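Peptidoglycan glycosyltransferase (Eggerthella lenta, PDB 4MNR) belongs to the penicillin-binding proteins, joining a smaller N-terminal domain to a larger one related in fold to the serine beta-lactamases. Local coordinates at residues Thr32-Val37 / Leu113-Gln118; Asp108-Leu113 / Val343-Asn348; Ser147-Asn152 / Val173-Gly178; Thr205-Pro210 / Gly246-Glu251; Gly265-Ile270 / Glu278-Ser283. All coordinates share one frame; numbering follows the deposited sequence. Where two conformers were deposited one is given.

Interaction 1: Thr32-Val37 / Leu113-Gln118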
# COMPACT_ATOMS: atom_id res chain seq x y z
N THR A 32 3.65 -3.23 20.32
CA THR A 32 3.36 -4.12 19.19
C THR A 32 2.65 -5.39 19.68
O THR A 32 2.56 -5.65 20.87
CB THR A 32 4.64 -4.54 18.44
OG1 THR A 32 5.44 -5.39 19.29
CG2 THR A 32 5.44 -3.31 18.03
N TYR A 33 2.16 -6.18 18.72
CA TYR A 33 1.41 -7.38 19.06
C TYR A 33 2.30 -8.40 19.79
O TYR A 33 1.82 -9.14 20.66
CB TYR A 33 0.79 -8.00 17.80
CG TYR A 33 -0.26 -9.05 18.11
CD1 TYR A 33 -1.49 -8.69 18.64
CD2 TYR A 33 -0.01 -10.40 17.88
CE1 TYR A 33 -2.46 -9.64 18.93
CE2 TYR A 33 -0.98 -11.37 18.18
CZ TYR A 33 -2.19 -10.97 18.70
OH TYR A 33 -3.16 -11.90 19.00
N ASP A 34 3.59 -8.40 19.46
CA ASP A 34 4.53 -9.30 20.14
C ASP A 34 5.18 -8.68 21.37
O ASP A 34 6.11 -9.25 21.94
CB ASP A 34 5.58 -9.89 19.18
CG ASP A 34 6.43 -8.83 18.48
OD1 ASP A 34 5.88 -7.78 18.07
OD2 ASP A 34 7.65 -9.07 18.31
N GLY A 35 4.67 -7.52 21.79
CA GLY A 35 4.99 -7.00 23.11
C GLY A 35 6.13 -6.01 23.21
O GLY A 35 6.56 -5.69 24.31
N VAL A 36 6.61 -5.52 22.07
CA VAL A 36 7.64 -4.48 22.09
C VAL A 36 6.99 -3.13 22.39
O VAL A 36 6.13 -2.66 21.63
CB VAL A 36 8.44 -4.41 20.77
CG1 VAL A 36 9.42 -3.25 20.81
CG2 VAL A 36 9.18 -5.72 20.54
N VAL A 37 7.39 -2.53 23.50
CA VAL A 37 6.84 -1.24 23.92
C VAL A 37 7.37 -0.12 23.04
O VAL A 37 8.59 0.06 22.90
CB VAL A 37 7.19 -0.96 25.40
CG1 VAL A 37 6.79 0.45 25.79
CG2 VAL A 37 6.52 -2.01 26.31
N LEU A 113 0.95 -4.76 14.81
CA LEU A 113 2.28 -4.87 14.22
C LEU A 113 3.10 -5.99 14.84
O LEU A 113 3.03 -6.22 16.06
CB LEU A 113 3.06 -3.57 14.43
CG LEU A 113 2.45 -2.28 13.89
CD1 LEU A 113 3.39 -1.13 14.20
CD2 LEU A 113 2.15 -2.38 12.39
N ASN A 114 3.87 -6.69 14.01
CA ASN A 114 4.88 -7.62 14.52
C ASN A 114 6.24 -6.93 14.43
O ASN A 114 6.59 -6.39 13.39
CB ASN A 114 4.89 -8.92 13.71
CG ASN A 114 6.05 -9.84 14.11
OD1 ASN A 114 7.14 -9.75 13.56
ND2 ASN A 114 5.82 -10.69 15.12
N SER A 115 6.99 -6.91 15.53
CA SER A 115 8.23 -6.13 15.52
C SER A 115 9.27 -6.61 14.50
O SER A 115 10.00 -5.79 13.95
CB SER A 115 8.84 -6.06 16.93
OG SER A 115 9.30 -7.33 17.35
N LYS A 116 9.31 -7.91 14.22
CA LYS A 116 10.30 -8.45 13.29
C LYS A 116 9.93 -8.15 11.84
O LYS A 116 10.80 -7.82 11.02
CB LYS A 116 10.51 -9.95 13.49
CG LYS A 116 11.10 -10.32 14.84
CD LYS A 116 11.11 -11.83 15.06
CE LYS A 116 11.87 -12.56 13.96
NZ LYS A 116 11.86 -14.04 14.15
N ILE A 117 8.64 -8.26 11.52
CA ILE A 117 8.18 -7.92 10.18
C ILE A 117 8.32 -6.42 9.97
O ILE A 117 8.73 -5.96 8.91
CB ILE A 117 6.73 -8.40 9.94
CG1 ILE A 117 6.65 -9.91 10.16
CG2 ILE A 117 6.28 -8.08 8.53
CD1 ILE A 117 5.24 -10.48 10.01
N GLN A 118 7.99 -5.65 11.01
CA GLN A 118 8.15 -4.20 10.95
C GLN A 118 9.61 -3.82 10.67
O GLN A 118 9.89 -2.98 9.83
CB GLN A 118 7.69 -3.56 12.26
CG GLN A 118 7.85 -2.04 12.29
CD GLN A 118 6.88 -1.32 11.38
OE1 GLN A 118 5.77 -1.79 11.14
NE2 GLN A 118 7.29 -0.15 10.89
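Asp34 grips Ser115 with both carboxylate oxygens, and hydrogen bonds of this kind carry most of the contact. Ser115 OG donates to the syn lone pair of Asp34 OD2 at 2.6 Å, while Ser115 N reaches Asp34 OD1 at 2.9 Å, also from the syn side but well out of the carboxylate plane. Thr32 OG1 meets Asp34 OD1 from the other face of that plane, at 2.7 Å, and itself accepts from Val36 N. These bonds fix the rotation of the carboxylate within the type I turn from Thr32 to Gly35. With chi1 at 59°, Asp34 CG lies between its own N and carbonyl carbon, which folds the acid toward the first turn of the helix; the helix start would probably favour its negative charge. A single backbone bond, Tyr33 N to Leu113 O at 2.8 Å, joins the chains beside it. Apolar contact is slight, Val36 CG2 lying 3.6 Å from Ser115 CB; Thr32 CB also packs against the carbonyl Leu113 O. Asn114 caps the same helix, its OD1 accepting from Ile117 N. The loop between strands 30-31 and 37-43 thus meets the start of helix 115-125, whose Ile117 packs on strand 142-148 and on helix 438-453.

Interaction 2: Asp108-Leu113 / Val343-Asn348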
# COMPACT_ATOMS: atom_id res chain seq x y z
N ASP A 108 -3.91 0.85 28.03
CA ASP A 108 -2.80 0.40 27.21
C ASP A 108 -3.32 -0.07 25.87
O ASP A 108 -4.32 -0.79 25.80
CB ASP A 108 -2.03 -0.73 27.90
CG ASP A 108 -1.38 -0.30 29.20
OD1 ASP A 108 -1.06 0.90 29.37
OD2 ASP A 108 -1.19 -1.17 30.07
N VAL A 109 -2.63 0.33 24.81
CA VAL A 109 -3.05 0.01 23.45
C VAL A 109 -2.09 -0.99 22.81
O VAL A 109 -0.89 -0.76 22.79
CB VAL A 109 -3.09 1.29 22.60
CG1 VAL A 109 -3.33 0.96 21.13
CG2 VAL A 109 -4.17 2.22 23.12
N THR A 110 -2.63 -2.11 22.32
CA THR A 110 -1.83 -3.12 21.63
C THR A 110 -2.10 -3.08 20.13
O THR A 110 -3.24 -3.22 19.69
CB THR A 110 -2.14 -4.55 22.15
OG1 THR A 110 -1.82 -4.62 23.55
CG2 THR A 110 -1.31 -5.59 21.41
N LEU A 111 -1.04 -2.87 19.36
CA LEU A 111 -1.15 -2.78 17.91
C LEU A 111 -1.09 -4.17 17.29
O LEU A 111 -0.73 -5.15 17.95
CB LEU A 111 -0.02 -1.93 17.32
CG LEU A 111 0.10 -0.51 17.87
CD1 LEU A 111 1.22 0.23 17.15
CD2 LEU A 111 -1.23 0.24 17.74
N THR A 112 -1.44 -4.23 16.00
CA THR A 112 -1.35 -5.47 15.22
C THR A 112 0.07 -5.75 14.72
O THR A 112 0.35 -6.86 14.24
CB THR A 112 -2.28 -5.41 13.99
OG1 THR A 112 -2.06 -4.17 13.31
CG2 THR A 112 -3.75 -5.48 14.41
N LEU A 113 0.95 -4.76 14.81
CA LEU A 113 2.28 -4.87 14.22
C LEU A 113 3.10 -5.99 14.84
O LEU A 113 3.03 -6.22 16.06
CB LEU A 113 3.06 -3.57 14.43
CG LEU A 113 2.45 -2.28 13.89
CD1 LEU A 113 3.39 -1.13 14.20
CD2 LEU A 113 2.15 -2.38 12.39
N VAL A 343 -5.13 -1.52 15.51
CA VAL A 343 -5.24 -1.75 16.95
C VAL A 343 -5.93 -3.06 17.24
O VAL A 343 -7.08 -3.25 16.85
CB VAL A 343 -5.97 -0.60 17.68
CG1 VAL A 343 -6.21 -0.95 19.17
CG2 VAL A 343 -5.16 0.67 17.55
N ASP A 344 -5.23 -3.97 17.93
CA ASP A 344 -5.78 -5.29 18.23
C ASP A 344 -6.66 -5.24 19.46
O ASP A 344 -7.71 -5.90 19.54
CB ASP A 344 -4.67 -6.30 18.47
CG ASP A 344 -5.20 -7.65 18.93
OD1 ASP A 344 -5.67 -8.43 18.07
OD2 ASP A 344 -5.15 -7.94 20.14
N SER A 345 -6.21 -4.49 20.46
CA SER A 345 -6.94 -4.48 21.72
C SER A 345 -6.57 -3.30 22.59
O SER A 345 -5.50 -2.70 22.43
CB SER A 345 -6.68 -5.78 22.49
OG SER A 345 -5.30 -5.96 22.70
N VAL A 346 -7.45 -2.98 23.53
CA VAL A 346 -7.13 -1.99 24.54
C VAL A 346 -7.42 -2.59 25.89
O VAL A 346 -8.48 -3.19 26.09
CB VAL A 346 -7.94 -0.71 24.36
CG1 VAL A 346 -7.62 0.28 25.46
CG2 VAL A 346 -7.68 -0.08 23.00
N ASN A 347 -6.47 -2.46 26.81
CA ASN A 347 -6.62 -3.00 28.16
C ASN A 347 -6.48 -1.92 29.22
O ASN A 347 -5.66 -1.02 29.10
CB ASN A 347 -5.61 -4.12 28.39
CG ASN A 347 -5.86 -5.32 27.50
OD1 ASN A 347 -6.50 -6.29 27.91
ND2 ASN A 347 -5.35 -5.26 26.27
N ASN A 348 -7.29 -2.02 30.27
CA ASN A 348 -7.25 -1.01 31.33
C ASN A 348 -6.10 -1.25 32.30
O ASN A 348 -5.42 -2.28 32.23
CB ASN A 348 -8.60 -0.88 32.05
CG ASN A 348 -8.97 -2.12 32.85
OD1 ASN A 348 -8.19 -3.06 32.98
ND2 ASN A 348 -10.18 -2.12 33.40
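Val343 of strand 343-347 reaches strand 108-111 with both methyl groups. From CB the side chain forks. Val343 CG1, anti to its backbone N (chi1 174°), lies 3.8 Å from Thr110 O and 4.0 Å from Val109 CG1; Val343 CG2 touches that same Val109 methyl and, at 4.0 Å, Leu111 CD2. The two valines cross at about a right angle, and Val109 CG2 goes on to meet Val346 CG2, with Leu83 and Thr82 of helix 80-84 packed against this face. The strands run antiparallel, their axes 4.6 Å apart at closest approach, as the fourth and fifth strands of a six-stranded mixed sheet, between strands 30-31 and 353-356. A classic beta bulge interrupts their ladder: Asp344 and Ser345 both face Thr110, whose carbonyl O accepts from Asp344 N at 2.8 Å and, more weakly, from Ser345 N. Beyond it the pairing is regular. Thr110 N donates to Ser345 O at 2.9 Å, and Asp108 and Asn347 exchange two backbone bonds. On the face opposite Val109 and Val346, Ser345 OG comes within 3.5 Å of Thr110 CB. Asp108 OD1 turns instead to Thr29 N, next to strand 30-31, while Thr112 OG1 finds Ile142 O and its methyl CG2 leans toward Asp344 CB.

Interaction 3: Ser147-Asn152 / Val173-Gly178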
# COMPACT_ATOMS: atom_id res chain seq x y z
N SER A 147 7.54 3.95 6.78
CA SER A 147 7.83 5.03 5.85
C SER A 147 9.30 5.39 5.97
O SER A 147 9.90 5.21 7.04
CB SER A 147 6.98 6.26 6.17
OG SER A 147 5.60 5.94 6.19
N ALA A 148 9.89 5.88 4.88
CA ALA A 148 11.27 6.33 4.88
C ALA A 148 11.36 7.60 4.03
O ALA A 148 10.70 7.70 3.02
CB ALA A 148 12.18 5.24 4.30
N PRO A 149 12.20 8.57 4.45
CA PRO A 149 13.10 8.56 5.60
C PRO A 149 12.37 8.56 6.92
O PRO A 149 11.19 8.91 7.01
CB PRO A 149 13.88 9.87 5.45
CG PRO A 149 13.72 10.27 4.04
CD PRO A 149 12.35 9.79 3.65
N THR A 150 13.08 8.12 7.95
CA THR A 150 12.46 8.01 9.25
C THR A 150 13.34 8.65 10.32
O THR A 150 14.32 9.35 10.01
CB THR A 150 12.11 6.53 9.57
OG1 THR A 150 11.27 6.47 10.72
CG2 THR A 150 13.38 5.71 9.78
N TYR A 151 12.96 8.43 11.58
CA TYR A 151 13.59 9.10 12.70
C TYR A 151 13.32 8.30 13.96
O TYR A 151 12.41 7.46 14.01
CB TYR A 151 13.03 10.52 12.87
CG TYR A 151 11.53 10.56 13.13
CD1 TYR A 151 10.63 10.39 12.09
CD2 TYR A 151 11.03 10.79 14.40
CE1 TYR A 151 9.27 10.43 12.31
CE2 TYR A 151 9.66 10.83 14.63
CZ TYR A 151 8.79 10.66 13.59
OH TYR A 151 7.44 10.70 13.81
N ASN A 152 14.12 8.54 15.00
CA ASN A 152 13.83 7.95 16.30
C ASN A 152 12.65 8.66 16.92
O ASN A 152 12.67 9.89 17.05
CB ASN A 152 15.03 8.09 17.23
CG ASN A 152 16.21 7.28 16.77
OD1 ASN A 152 16.06 6.22 16.18
ND2 ASN A 152 17.41 7.79 17.04
N VAL A 173 6.82 12.95 6.98
CA VAL A 173 5.70 12.57 6.12
C VAL A 173 5.36 11.10 6.27
O VAL A 173 6.24 10.24 6.19
CB VAL A 173 5.99 12.90 4.64
CG1 VAL A 173 4.87 12.37 3.74
CG2 VAL A 173 6.17 14.40 4.44
N ASP A 174 4.09 10.81 6.52
CA ASP A 174 3.60 9.43 6.54
C ASP A 174 3.40 8.97 5.10
O ASP A 174 2.42 9.35 4.44
CB ASP A 174 2.27 9.35 7.31
CG ASP A 174 1.70 7.93 7.40
OD1 ASP A 174 1.98 7.08 6.53
OD2 ASP A 174 0.96 7.66 8.37
N ARG A 175 4.33 8.18 4.59
CA ARG A 175 4.23 7.75 3.20
C ARG A 175 3.41 6.48 3.01
O ARG A 175 2.98 6.20 1.90
CB ARG A 175 5.62 7.54 2.62
CG ARG A 175 6.35 8.85 2.33
CD ARG A 175 7.76 8.59 1.81
NE ARG A 175 8.30 9.77 1.14
CZ ARG A 175 8.85 10.80 1.77
NH1 ARG A 175 8.98 10.80 3.09
NH2 ARG A 175 9.28 11.84 1.07
N ALA A 176 3.24 5.71 4.08
CA ALA A 176 2.54 4.42 3.96
C ALA A 176 1.03 4.53 3.91
O ALA A 176 0.37 3.76 3.20
CB ALA A 176 2.97 3.48 5.11
N ALA A 177 0.48 5.45 4.68
CA ALA A 177 -0.96 5.65 4.74
C ALA A 177 -1.34 7.02 4.23
O ALA A 177 -2.44 7.21 3.72
CB ALA A 177 -1.46 5.47 6.15
N GLY A 178 -0.43 7.98 4.38
CA GLY A 178 -0.79 9.40 4.27
C GLY A 178 -0.51 10.13 2.97
O GLY A 178 -0.77 11.32 2.88
O HOH W 1 8.75 9.30 5.52
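Ser147 OG sits before two successive peptide N-H groups of the loop 173-178: it accepts from Ala176 N at 3.2 Å and, weakly, from Arg175 N at 3.0 Å. Ser147 was modelled in two conformers, and these bonds belong to the one described, in which chi1 of -55° places OG beside the serine's own backbone N. Next to it, the Arg175 side chain runs extended from CG to NE past the end of the strand. Its CD lies 3.3 Å from Ala148 O, and Pro149, which follows a cis peptide bond, lays CD over one face of the guanidinium, 3.6 Å from Arg175 NH1. A water in the guanidinium plane accepts from Arg175 NH1 at 2.9 Å and donates to both Pro149 O and Val173 O, tying the two segments together a second time. Further out, Glu432 forms a salt bridge with Arg175 NE and Ser170 OG accepts from NH2, so the guanidinium is held at several points. The loop has its own brace: Asp174 OD1 accepts from Ala177 N at 2.9 Å, from above the carboxylate plane, which probably helps hold the N-H groups of Arg175 and Ala176 turned toward the serine. This is an Asx motif, set against the end of strand 142-148, an outermost strand of the five-stranded antiparallel sheet in the larger, beta-lactamase-like domain.

Interaction 4: Thr205-Pro210 / Gly246-Glu251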
# COMPACT_ATOMS: atom_id res chain seq x y z
N THR A 205 -6.79 -14.23 -24.41
CA THR A 205 -7.11 -13.28 -25.47
C THR A 205 -5.83 -12.64 -25.99
O THR A 205 -5.01 -12.20 -25.20
CB THR A 205 -8.08 -12.19 -24.98
OG1 THR A 205 -9.32 -12.82 -24.58
CG2 THR A 205 -8.38 -11.18 -26.09
N VAL A 206 -5.67 -12.58 -27.31
CA VAL A 206 -4.42 -12.08 -27.90
C VAL A 206 -4.52 -10.61 -28.27
O VAL A 206 -5.50 -10.18 -28.89
CB VAL A 206 -4.01 -12.92 -29.13
CG1 VAL A 206 -2.82 -12.27 -29.85
CG2 VAL A 206 -3.66 -14.33 -28.72
N PHE A 207 -3.49 -9.85 -27.90
CA PHE A 207 -3.41 -8.42 -28.22
C PHE A 207 -2.08 -8.10 -28.87
O PHE A 207 -1.06 -8.72 -28.55
CB PHE A 207 -3.46 -7.58 -26.95
CG PHE A 207 -4.79 -7.53 -26.28
CD1 PHE A 207 -5.18 -8.55 -25.42
CD2 PHE A 207 -5.63 -6.45 -26.47
CE1 PHE A 207 -6.41 -8.49 -24.79
CE2 PHE A 207 -6.86 -6.39 -25.85
CZ PHE A 207 -7.25 -7.41 -25.00
N SER A 208 -2.06 -7.12 -29.77
CA SER A 208 -0.79 -6.65 -30.30
C SER A 208 -0.05 -5.85 -29.22
O SER A 208 -0.67 -5.08 -28.49
CB SER A 208 -1.01 -5.79 -31.54
OG SER A 208 0.22 -5.43 -32.15
N SER A 209 1.26 -6.04 -29.12
CA SER A 209 2.05 -5.34 -28.10
C SER A 209 3.24 -4.56 -28.71
O SER A 209 4.40 -4.88 -28.45
CB SER A 209 2.53 -6.34 -27.03
OG SER A 209 3.21 -5.68 -25.97
N PRO A 210 2.94 -3.52 -29.50
CA PRO A 210 4.03 -2.73 -30.11
C PRO A 210 4.76 -1.88 -29.07
O PRO A 210 4.24 -1.67 -27.98
CB PRO A 210 3.30 -1.83 -31.11
CG PRO A 210 1.91 -1.71 -30.56
CD PRO A 210 1.61 -3.02 -29.90
N GLY A 246 -3.39 -0.62 -22.45
CA GLY A 246 -4.03 0.56 -23.00
C GLY A 246 -5.19 0.17 -23.90
O GLY A 246 -6.29 0.71 -23.80
N GLN A 247 -4.94 -0.79 -24.79
CA GLN A 247 -5.98 -1.28 -25.69
C GLN A 247 -7.11 -1.93 -24.91
O GLN A 247 -8.27 -1.80 -25.28
CB GLN A 247 -5.39 -2.27 -26.68
CG GLN A 247 -4.41 -1.63 -27.66
CD GLN A 247 -3.77 -2.67 -28.54
OE1 GLN A 247 -4.30 -3.01 -29.61
NE2 GLN A 247 -2.63 -3.21 -28.10
N LEU A 248 -6.76 -2.67 -23.86
CA LEU A 248 -7.76 -3.33 -23.03
C LEU A 248 -8.64 -2.28 -22.34
O LEU A 248 -9.85 -2.45 -22.28
CB LEU A 248 -7.08 -4.28 -22.02
CG LEU A 248 -7.99 -4.94 -21.00
CD1 LEU A 248 -9.04 -5.84 -21.68
CD2 LEU A 248 -7.14 -5.73 -19.99
N GLY A 249 -8.04 -1.20 -21.87
CA GLY A 249 -8.80 -0.09 -21.29
C GLY A 249 -9.81 0.51 -22.26
O GLY A 249 -10.97 0.73 -21.89
N VAL A 250 -9.38 0.78 -23.49
CA VAL A 250 -10.28 1.32 -24.50
C VAL A 250 -11.39 0.31 -24.81
O VAL A 250 -12.54 0.68 -25.01
CB VAL A 250 -9.52 1.69 -25.78
CG1 VAL A 250 -10.48 1.94 -26.94
CG2 VAL A 250 -8.63 2.90 -25.53
N GLU A 251 -11.03 -0.97 -24.85
CA GLU A 251 -12.03 -1.99 -25.16
C GLU A 251 -13.09 -2.09 -24.06
O GLU A 251 -14.29 -2.20 -24.35
CB GLU A 251 -11.37 -3.35 -25.39
CG GLU A 251 -12.37 -4.43 -25.74
CD GLU A 251 -11.73 -5.70 -26.25
OE1 GLU A 251 -10.48 -5.77 -26.26
OE2 GLU A 251 -12.48 -6.62 -26.66
O HOH W 2 -4.44 -5.66 -30.45
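Gln247 NE2 donates to Ser208 O at 2.7 Å, the one direct hydrogen bond between the two segments. The acceptor lies almost in the amide plane, although the donor is tilted from the plane of the Ser208 carbonyl and the N-H...O angle is a modest 139°. NE2 also donates to Thr243 O, one turn earlier in the same helix, so two carbonyls grip this nitrogen. The other end of the amide is engaged as well: a water donates to Gln247 OE1 at 2.8 Å and accepts from Ser208 N at 2.9 Å. Both backbone polar groups of Ser208 are therefore tied to one glutamine, directly or through water, and the amide is fixed in its rotation.

Beside this polar link lies the ring of Phe207. It slides past Gln247 in the opposite direction, with CD2 4.2 Å from Gln247 CB. Phe207 CZ meets Leu248 CD1 at 4.1 Å, and CE2 comes to 3.7 Å from Glu251 OE1, the carboxylate plane turned 59° from that of the ring. Chi1 of -72°, which sets CG beside the backbone N, helps send the ring toward the helix. The Glu251 side chain is also about 3 Å from a bound magnesium ion.

Strand 206-209 pairs with strand 231-232 and lies across helix 242-263 at the surface, Phe207 also touching Val244 there. Leu248 continues inward to Thr191 and Ala195 of helix 188-197, while Gln247 packs on Met213 of strand 212-215.

Interaction 5: Gly265-Ile270 / Glu278-Ser283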
# COMPACT_ATOMS: atom_id res chain seq x y z
N GLY A 265 -11.94 0.09 -4.08
CA GLY A 265 -11.80 1.11 -3.05
C GLY A 265 -11.43 2.50 -3.52
O GLY A 265 -11.38 3.42 -2.70
N PHE A 266 -11.18 2.67 -4.81
CA PHE A 266 -10.93 4.01 -5.32
C PHE A 266 -12.18 4.88 -5.17
O PHE A 266 -13.31 4.41 -5.32
CB PHE A 266 -10.42 3.96 -6.77
CG PHE A 266 -8.99 3.49 -6.88
CD1 PHE A 266 -8.68 2.14 -6.76
CD2 PHE A 266 -7.96 4.39 -7.07
CE1 PHE A 266 -7.38 1.70 -6.84
CE2 PHE A 266 -6.64 3.96 -7.16
CZ PHE A 266 -6.34 2.61 -7.04
N ASN A 267 -11.97 6.16 -4.86
CA ASN A 267 -13.05 7.13 -4.64
C ASN A 267 -13.95 6.80 -3.46
O ASN A 267 -15.10 7.26 -3.41
CB ASN A 267 -13.90 7.34 -5.90
CG ASN A 267 -13.11 7.96 -7.04
OD1 ASN A 267 -12.11 8.66 -6.82
ND2 ASN A 267 -13.56 7.72 -8.25
N LYS A 268 -13.43 6.01 -2.53
CA LYS A 268 -14.13 5.74 -1.27
C LYS A 268 -13.30 6.27 -0.11
O LYS A 268 -12.09 6.12 -0.08
CB LYS A 268 -14.35 4.24 -1.09
CG LYS A 268 -15.02 3.54 -2.26
CD LYS A 268 -16.48 3.91 -2.38
CE LYS A 268 -17.12 3.20 -3.56
NZ LYS A 268 -16.79 1.75 -3.55
N GLU A 269 -13.96 6.89 0.85
CA GLU A 269 -13.27 7.27 2.07
C GLU A 269 -13.19 6.04 2.95
O GLU A 269 -14.21 5.47 3.34
CB GLU A 269 -13.97 8.44 2.77
CG GLU A 269 -13.57 9.80 2.22
CD GLU A 269 -14.52 10.91 2.62
OE1 GLU A 269 -15.58 11.05 1.97
OE2 GLU A 269 -14.21 11.66 3.57
N ILE A 270 -11.98 5.60 3.22
CA ILE A 270 -11.77 4.41 4.02
C ILE A 270 -11.37 4.83 5.42
O ILE A 270 -10.44 5.62 5.60
CB ILE A 270 -10.75 3.48 3.37
CG1 ILE A 270 -11.41 2.79 2.16
CG2 ILE A 270 -10.24 2.44 4.37
CD1 ILE A 270 -10.45 2.41 1.06
N GLU A 278 -8.18 9.81 0.40
CA GLU A 278 -8.96 9.00 -0.52
C GLU A 278 -8.11 8.71 -1.77
O GLU A 278 -7.51 9.63 -2.33
CB GLU A 278 -10.19 9.81 -0.91
CG GLU A 278 -11.26 9.07 -1.66
CD GLU A 278 -12.44 9.97 -1.98
OE1 GLU A 278 -12.47 11.12 -1.49
OE2 GLU A 278 -13.34 9.55 -2.73
N SER A 279 -8.07 7.45 -2.20
CA SER A 279 -7.44 7.12 -3.48
C SER A 279 -8.39 7.55 -4.59
O SER A 279 -9.61 7.52 -4.41
CB SER A 279 -7.11 5.63 -3.57
OG SER A 279 -6.11 5.28 -2.63
N LEU A 280 -7.84 7.98 -5.72
CA LEU A 280 -8.63 8.72 -6.70
C LEU A 280 -8.65 8.10 -8.09
O LEU A 280 -7.64 7.56 -8.56
CB LEU A 280 -8.11 10.15 -6.82
CG LEU A 280 -8.03 10.94 -5.51
CD1 LEU A 280 -7.36 12.28 -5.72
CD2 LEU A 280 -9.43 11.10 -4.99
N MSE A 281 -9.81 8.19 -8.74
CA MSE A 281 -9.98 7.83 -10.16
C MSE A 281 -10.76 8.94 -10.84
O MSE A 281 -11.63 9.56 -10.23
CB MSE A 281 -10.77 6.52 -10.31
CG MSE A 281 -9.94 5.28 -10.27
SE MSE A 281 -8.70 5.04 -11.76
CE MSE A 281 -9.83 4.44 -13.22
N PRO A 282 -10.47 9.19 -12.12
CA PRO A 282 -11.28 10.20 -12.81
C PRO A 282 -12.72 9.72 -12.96
O PRO A 282 -12.99 8.52 -12.83
CB PRO A 282 -10.64 10.27 -14.20
CG PRO A 282 -9.27 9.72 -14.03
CD PRO A 282 -9.36 8.69 -12.94
N SER A 283 -13.63 10.64 -13.25
CA SER A 283 -15.00 10.27 -13.53
C SER A 283 -15.05 9.54 -14.87
O SER A 283 -14.18 9.75 -15.72
CB SER A 283 -15.90 11.52 -13.58
OG SER A 283 -15.60 12.33 -14.71
O HOH W 3 -9.97 5.31 -1.16
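Asn267 pairs with the backbone of Met281 through its side chain, much as a peptide group would: Met281 N donates to Asn267 OD1 at 3.0 Å, and Asn267 ND2 makes a weak bond to Met281 O. The match is imperfect, since Met281 N sits above the carbonyl plane of the amide and not on a lone pair. Asn267 N meanwhile donates to Ser279 O at 2.8 Å. Glu262 OE2 accepts from ND2 as well. Asn267 has a positive phi (63°), as suits the third position of the type II beta turn from Gly265 to Lys268, which begins at Gly265, the residue of the Schellman motif that ends helix 242-263. A water links Gly265 O and Ser279 N across the contact. On the buried side, Phe266 CB lies 3.8 Å from Met281 CG, and the selenium of Met281, present as selenomethionine, stands obliquely 5.3 Å from the Phe266 ring centroid in a Met-aromatic contact. Leu280 O approaches the edge of that ring, 3.5 Å from Phe266 CD2, while Phe187 meets it edge-to-face. At the outer side, Glu278 CG rests 3.4 Å from Lys268 O, and its extended chain, close to a bound acetic acid, brings Glu278 OE2 to 3.0 Å from Asn267 O, two acceptors with no bond between them.

Overall arrangement
Interactions 1 and 2 touch and share Leu113, where strand 108-111 gives way to helix 115-125; their segments alternate along the chain. Interaction 2 encloses interactions 3, 4 and 5, which follow one another in sequence, so the strand at 343-347 returns to the N-terminal part of the chain and joins it to the larger domain in one mixed sheet. Interaction 3, centred about 17 Å from the centre of interaction 1, lies where strand 142-148, an outermost strand of the five-stranded sheet, ends. Interactions 4 and 5 both involve the region of helix 242-263, one on the helix and one just after it, with centres about 25 Å apart. Interaction 4 lies about 48 Å from interaction 2 between centres, across the chain's centre, marking the molecule's elongated shape.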